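Putative ATPase, AAA family (Prochlorococcus marinus subsp. pastoris str. CCMP1986, PDB 3CTD) is probably a DNA-dependent ATPase of the RarA/MGS1/WRNIP1 subfamily that acts in the cellular response to stalled DNA replication, represented here by its C-terminal part. Local coordinates at residues 68-79 / 91-102. The protein carries 1 engineered substitution. Sequence-based numbering, arbitrary orientation.
Sequences PNFIFRRLLISA and IVVVQSCCDAFD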
loop_
_atom_site.group_PDB
_atom_site.type_symbol
_atom_site.label_atom_id
_atom_site.label_comp_id
_atom_site.label_asym_id
_atom_site.label_seq_id
_atom_site.Cartn_x
_atom_site.Cartn_y
_atom_site.Cartn_z
ATOM N N PRO B 68 -9.568 5.954 20.535
ATOM C CA PRO B 68 -9.444 5.770 19.072
ATOM C C PRO B 68 -8.740 4.459 18.685
ATOM O O PRO B 68 -9.139 3.811 17.703
ATOM C CB PRO B 68 -8.619 6.993 18.600
ATOM C CG PRO B 68 -7.933 7.479 19.813
ATOM C CD PRO B 68 -8.858 7.159 20.994
ATOM N N ASN B 69 -7.728 4.055 19.447
ATOM C CA ASN B 69 -7.074 2.740 19.238
ATOM C C ASN B 69 -8.068 1.594 19.271
ATOM O O ASN B 69 -8.003 0.687 18.430
ATOM C CB ASN B 69 -5.972 2.479 20.271
ATOM C CG ASN B 69 -4.865 3.519 20.200
ATOM O OD1 ASN B 69 -4.284 3.750 19.132
ATOM N ND2 ASN B 69 -4.609 4.199 21.327
ATOM N N PHE B 70 -9.010 1.636 20.214
ATOM C CA PHE B 70 -10.067 0.646 20.222
ATOM C C PHE B 70 -10.898 0.696 18.916
ATOM O O PHE B 70 -11.135 -0.323 18.275
ATOM C CB PHE B 70 -10.926 0.779 21.468
ATOM C CG PHE B 70 -12.064 -0.156 21.513
ATOM C CD1 PHE B 70 -11.856 -1.526 21.495
ATOM C CD2 PHE B 70 -13.361 0.321 21.574
ATOM C CE1 PHE B 70 -12.933 -2.420 21.549
ATOM C CE2 PHE B 70 -14.442 -0.559 21.613
ATOM C CZ PHE B 70 -14.226 -1.947 21.612
ATOM N N ILE B 71 -11.278 1.873 18.469
ATOM C CA ILE B 71 -12.069 1.955 17.222
ATOM C C ILE B 71 -11.268 1.400 16.032
ATOM O O ILE B 71 -11.786 0.643 15.218
ATOM C CB ILE B 71 -12.481 3.417 16.920
ATOM C CG1 ILE B 71 -13.332 3.987 18.072
ATOM C CG2 ILE B 71 -13.116 3.533 15.545
ATOM C CD1 ILE B 71 -13.343 5.533 18.093
ATOM N N PHE B 72 -10.003 1.772 15.941
ATOM C CA PHE B 72 -9.111 1.242 14.881
ATOM C C PHE B 72 -8.899 -0.271 14.929
ATOM O O PHE B 72 -8.702 -0.882 13.886
ATOM C CB PHE B 72 -7.747 1.933 14.863
ATOM C CG PHE B 72 -7.730 3.160 14.041
ATOM C CD1 PHE B 72 -8.058 3.103 12.685
ATOM C CD2 PHE B 72 -7.419 4.376 14.604
ATOM C CE1 PHE B 72 -8.057 4.245 11.907
ATOM C CE2 PHE B 72 -7.411 5.499 13.822
ATOM C CZ PHE B 72 -7.742 5.446 12.475
ATOM N N ARG B 73 -8.954 -0.863 16.120
ATOM C CA ARG B 73 -8.855 -2.331 16.237
ATOM C C ARG B 73 -10.010 -2.995 15.521
ATOM O O ARG B 73 -9.802 -3.889 14.701
ATOM C CB ARG B 73 -8.834 -2.784 17.703
ATOM C CG ARG B 73 -7.456 -3.105 18.248
ATOM C CD ARG B 73 -7.477 -3.473 19.758
ATOM N NE ARG B 73 -6.697 -2.410 20.360
ATOM C CZ ARG B 73 -7.065 -1.663 21.384
ATOM N NH1 ARG B 73 -8.216 -1.920 22.032
ATOM N NH2 ARG B 73 -6.240 -0.685 21.755
ATOM N N ARG B 74 -11.216 -2.531 15.828
ATOM C CA ARG B 74 -12.416 -3.044 15.213
ATOM C C ARG B 74 -12.499 -2.753 13.744
ATOM O O ARG B 74 -13.013 -3.562 13.003
ATOM C CB ARG B 74 -13.669 -2.533 15.928
ATOM C CG ARG B 74 -13.855 -3.141 17.305
ATOM C CD ARG B 74 -14.125 -4.688 17.340
ATOM N NE ARG B 74 -14.030 -5.159 18.735
ATOM C CZ ARG B 74 -15.048 -5.198 19.629
ATOM N NH1 ARG B 74 -16.288 -4.824 19.277
ATOM N NH2 ARG B 74 -14.825 -5.615 20.886
ATOM N N LEU B 75 -11.986 -1.609 13.307
ATOM C CA LEU B 75 -11.901 -1.338 11.891
ATOM C C LEU B 75 -10.876 -2.281 11.197
ATOM O O LEU B 75 -11.122 -2.747 10.074
ATOM C CB LEU B 75 -11.535 0.120 11.645
ATOM C CG LEU B 75 -12.549 1.231 11.948
ATOM C CD1 LEU B 75 -11.838 2.562 11.752
ATOM C CD2 LEU B 75 -13.671 1.128 10.954
ATOM N N LEU B 76 -9.751 -2.583 11.852
ATOM C CA LEU B 76 -8.764 -3.466 11.240
ATOM C C LEU B 76 -9.385 -4.854 11.111
ATOM O O LEU B 76 -9.391 -5.441 10.022
ATOM C CB LEU B 76 -7.453 -3.530 12.020
ATOM C CG LEU B 76 -6.505 -2.312 11.948
ATOM C CD1 LEU B 76 -5.491 -2.355 13.124
ATOM C CD2 LEU B 76 -5.781 -2.148 10.603
ATOM N N ILE B 77 -9.936 -5.354 12.218
ATOM C CA ILE B 77 -10.706 -6.599 12.218
ATOM C C ILE B 77 -11.779 -6.679 11.133
ATOM O O ILE B 77 -11.843 -7.639 10.380
ATOM C CB ILE B 77 -11.374 -6.829 13.585
ATOM C CG1 ILE B 77 -10.289 -6.899 14.681
ATOM C CG2 ILE B 77 -12.277 -8.070 13.553
ATOM C CD1 ILE B 77 -10.859 -7.068 16.119
ATOM N N SER B 78 -12.651 -5.684 11.072
ATOM C CA SER B 78 -13.719 -5.689 10.110
ATOM C C SER B 78 -13.171 -5.650 8.652
ATOM O O SER B 78 -13.737 -6.260 7.733
ATOM C CB SER B 78 -14.687 -4.547 10.420
ATOM O OG SER B 78 -15.240 -4.112 9.205
ATOM N N ALA B 79 -12.042 -4.997 8.439
ATOM C CA ALA B 79 -11.411 -5.047 7.122
ATOM C C ALA B 79 -11.041 -6.464 6.628
ATOM O O ALA B 79 -10.909 -6.711 5.425
ATOM C CB ALA B 79 -10.182 -4.110 7.100
ATOM N N ILE B 91 -7.409 -3.663 4.175
ATOM C CA ILE B 91 -6.584 -3.729 5.381
ATOM C C ILE B 91 -5.390 -2.784 5.254
ATOM O O ILE B 91 -4.993 -2.202 6.232
ATOM C CB ILE B 91 -6.159 -5.182 5.796
ATOM C CG1 ILE B 91 -5.492 -5.197 7.158
ATOM C CG2 ILE B 91 -5.199 -5.810 4.802
ATOM C CD1 ILE B 91 -6.472 -5.195 8.267
ATOM N N VAL B 92 -4.851 -2.603 4.050
ATOM C CA VAL B 92 -3.737 -1.679 3.881
ATOM C C VAL B 92 -4.196 -0.244 4.123
ATOM O O VAL B 92 -3.504 0.513 4.765
ATOM C CB VAL B 92 -3.119 -1.784 2.456
ATOM C CG1 VAL B 92 -1.977 -0.738 2.254
ATOM C CG2 VAL B 92 -2.668 -3.240 2.133
ATOM N N VAL B 93 -5.370 0.128 3.616
ATOM C CA VAL B 93 -5.832 1.508 3.720
ATOM C C VAL B 93 -6.130 1.848 5.192
ATOM O O VAL B 93 -5.724 2.902 5.708
ATOM C CB VAL B 93 -7.100 1.753 2.823
ATOM C CG1 VAL B 93 -7.821 3.095 3.162
ATOM C CG2 VAL B 93 -6.748 1.665 1.323
ATOM N N VAL B 94 -6.870 0.979 5.857
ATOM C CA VAL B 94 -7.235 1.207 7.242
ATOM C C VAL B 94 -6.002 1.240 8.141
ATOM O O VAL B 94 -5.949 2.028 9.065
ATOM C CB VAL B 94 -8.137 0.083 7.771
ATOM C CG1 VAL B 94 -8.259 0.218 9.247
ATOM C CG2 VAL B 94 -9.487 0.127 7.082
ATOM N N GLN B 95 -5.018 0.374 7.869
ATOM C CA GLN B 95 -3.807 0.340 8.667
ATOM C C GLN B 95 -3.069 1.653 8.515
ATOM O O GLN B 95 -2.532 2.217 9.456
ATOM C CB GLN B 95 -2.907 -0.845 8.295
ATOM C CG GLN B 95 -1.538 -0.788 8.950
ATOM C CD GLN B 95 -1.646 -0.854 10.452
ATOM O OE1 GLN B 95 -2.394 -1.694 11.011
ATOM N NE2 GLN B 95 -0.904 0.023 11.139
ATOM N N SER B 96 -3.095 2.159 7.311
ATOM C CA SER B 96 -2.481 3.420 7.016
ATOM C C SER B 96 -3.226 4.645 7.623
ATOM O O SER B 96 -2.594 5.613 8.012
ATOM C CB SER B 96 -2.408 3.508 5.489
ATOM O OG SER B 96 -1.942 4.750 5.065
ATOM N N CYS B 97 -4.563 4.600 7.688
ATOM C CA CYS B 97 -5.357 5.520 8.491
ATOM C C CYS B 97 -4.936 5.480 9.965
ATOM O O CYS B 97 -4.676 6.536 10.563
ATOM C CB CYS B 97 -6.840 5.189 8.340
ATOM S SG CYS B 97 -7.466 5.629 6.689
ATOM N N CYS B 98 -4.826 4.273 10.526
ATOM C CA CYS B 98 -4.337 4.079 11.893
ATOM C C CYS B 98 -2.932 4.715 12.074
ATOM O O CYS B 98 -2.719 5.548 12.964
ATOM C CB CYS B 98 -4.399 2.588 12.277
ATOM S SG CYS B 98 -3.828 2.176 13.969
ATOM N N ASP B 99 -1.989 4.392 11.199
ATOM C CA ASP B 99 -0.693 5.061 11.281
ATOM C C ASP B 99 -0.789 6.579 11.123
ATOM O O ASP B 99 -0.025 7.339 11.750
ATOM C CB ASP B 99 0.298 4.521 10.254
ATOM C CG ASP B 99 0.638 3.119 10.494
ATOM O OD1 ASP B 99 0.434 2.634 11.608
ATOM O OD2 ASP B 99 1.089 2.463 9.558
ATOM N N ALA B 100 -1.688 7.054 10.269
ATOM C CA ALA B 100 -1.776 8.495 10.102
ATOM C C ALA B 100 -2.271 9.097 11.428
ATOM O O ALA B 100 -1.692 10.053 11.936
ATOM C CB ALA B 100 -2.655 8.840 8.964
ATOM N N PHE B 101 -3.255 8.467 12.050
ATOM C CA PHE B 101 -3.751 8.953 13.322
ATOM C C PHE B 101 -2.643 9.002 14.402
ATOM O O PHE B 101 -2.547 10.013 15.122
ATOM C CB PHE B 101 -4.993 8.158 13.780
ATOM C CG PHE B 101 -5.634 8.717 15.024
ATOM C CD1 PHE B 101 -6.752 9.541 14.936
ATOM C CD2 PHE B 101 -5.079 8.465 16.284
ATOM C CE1 PHE B 101 -7.336 10.085 16.089
ATOM C CE2 PHE B 101 -5.640 9.004 17.425
ATOM C CZ PHE B 101 -6.774 9.827 17.338
ATOM N N ASP B 102 -1.826 7.944 14.530
ATOM C CA ASP B 102 -0.668 7.981 15.459
ATOM C C ASP B 102 0.246 9.176 15.202
ATOM O O ASP B 102 0.721 9.812 16.127
ATOM C CB ASP B 102 0.106 6.627 15.575
ATOM C CG ASP B 102 -0.718 5.535 16.379
ATOM O OD1 ASP B 102 -1.590 5.917 17.219
ATOM O OD2 ASP B 102 -0.538 4.296 16.175
HETATM O O HOH W 1 -8.993 -6.217 3.336
#
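Phe72 packs its ring on Cys98 in a buried, largely apolar antiparallel helix-helix contact between consecutive helices, 68-83 and 90-104, in the MgsA-type C-terminal region of this RarA-family protein. The axes of the two segments approach to 9.2 Å, their N-to-C directions differ by 169°, nearly antiparallel, and no direct hydrogen bond crosses between them. Phe72 enters as a knob into the hole formed by Val94, Cys97, Cys98 and Phe101. Cys98 CA stands over one ring face, 3.7 Å from the centroid, a CH-pi geometry. Because Cys98 SG is anti to its backbone N (chi1 -180°), the sulfur also reaches Phe72, lying oblique to the ring at 4.5 Å from the centroid. The edge of Phe72 is directed at the face of Phe101 in an offset edge-to-face pair, with planes at 62°. An alanine in place of Phe72 is likely to leave this hole unfilled, take the ring from under Cys98 and leave Phe101 without its edge-to-face neighbour on helix 68-83. The two helices form an antiparallel helical hairpin, backed by helix 110-121, where Leu113 touches Phe72. At one end Pro68 CG meets Phe101 CZ at 3.6 Å. Farther along, Leu76 CD2 lies 3.7 Å from Val94 CG1, and Ile91 CD1 contacts Ala79 CB at 4.0 Å. There a water lies 2.9 Å from Ala79 O and accepts from Ile91 N, linking the two backbones.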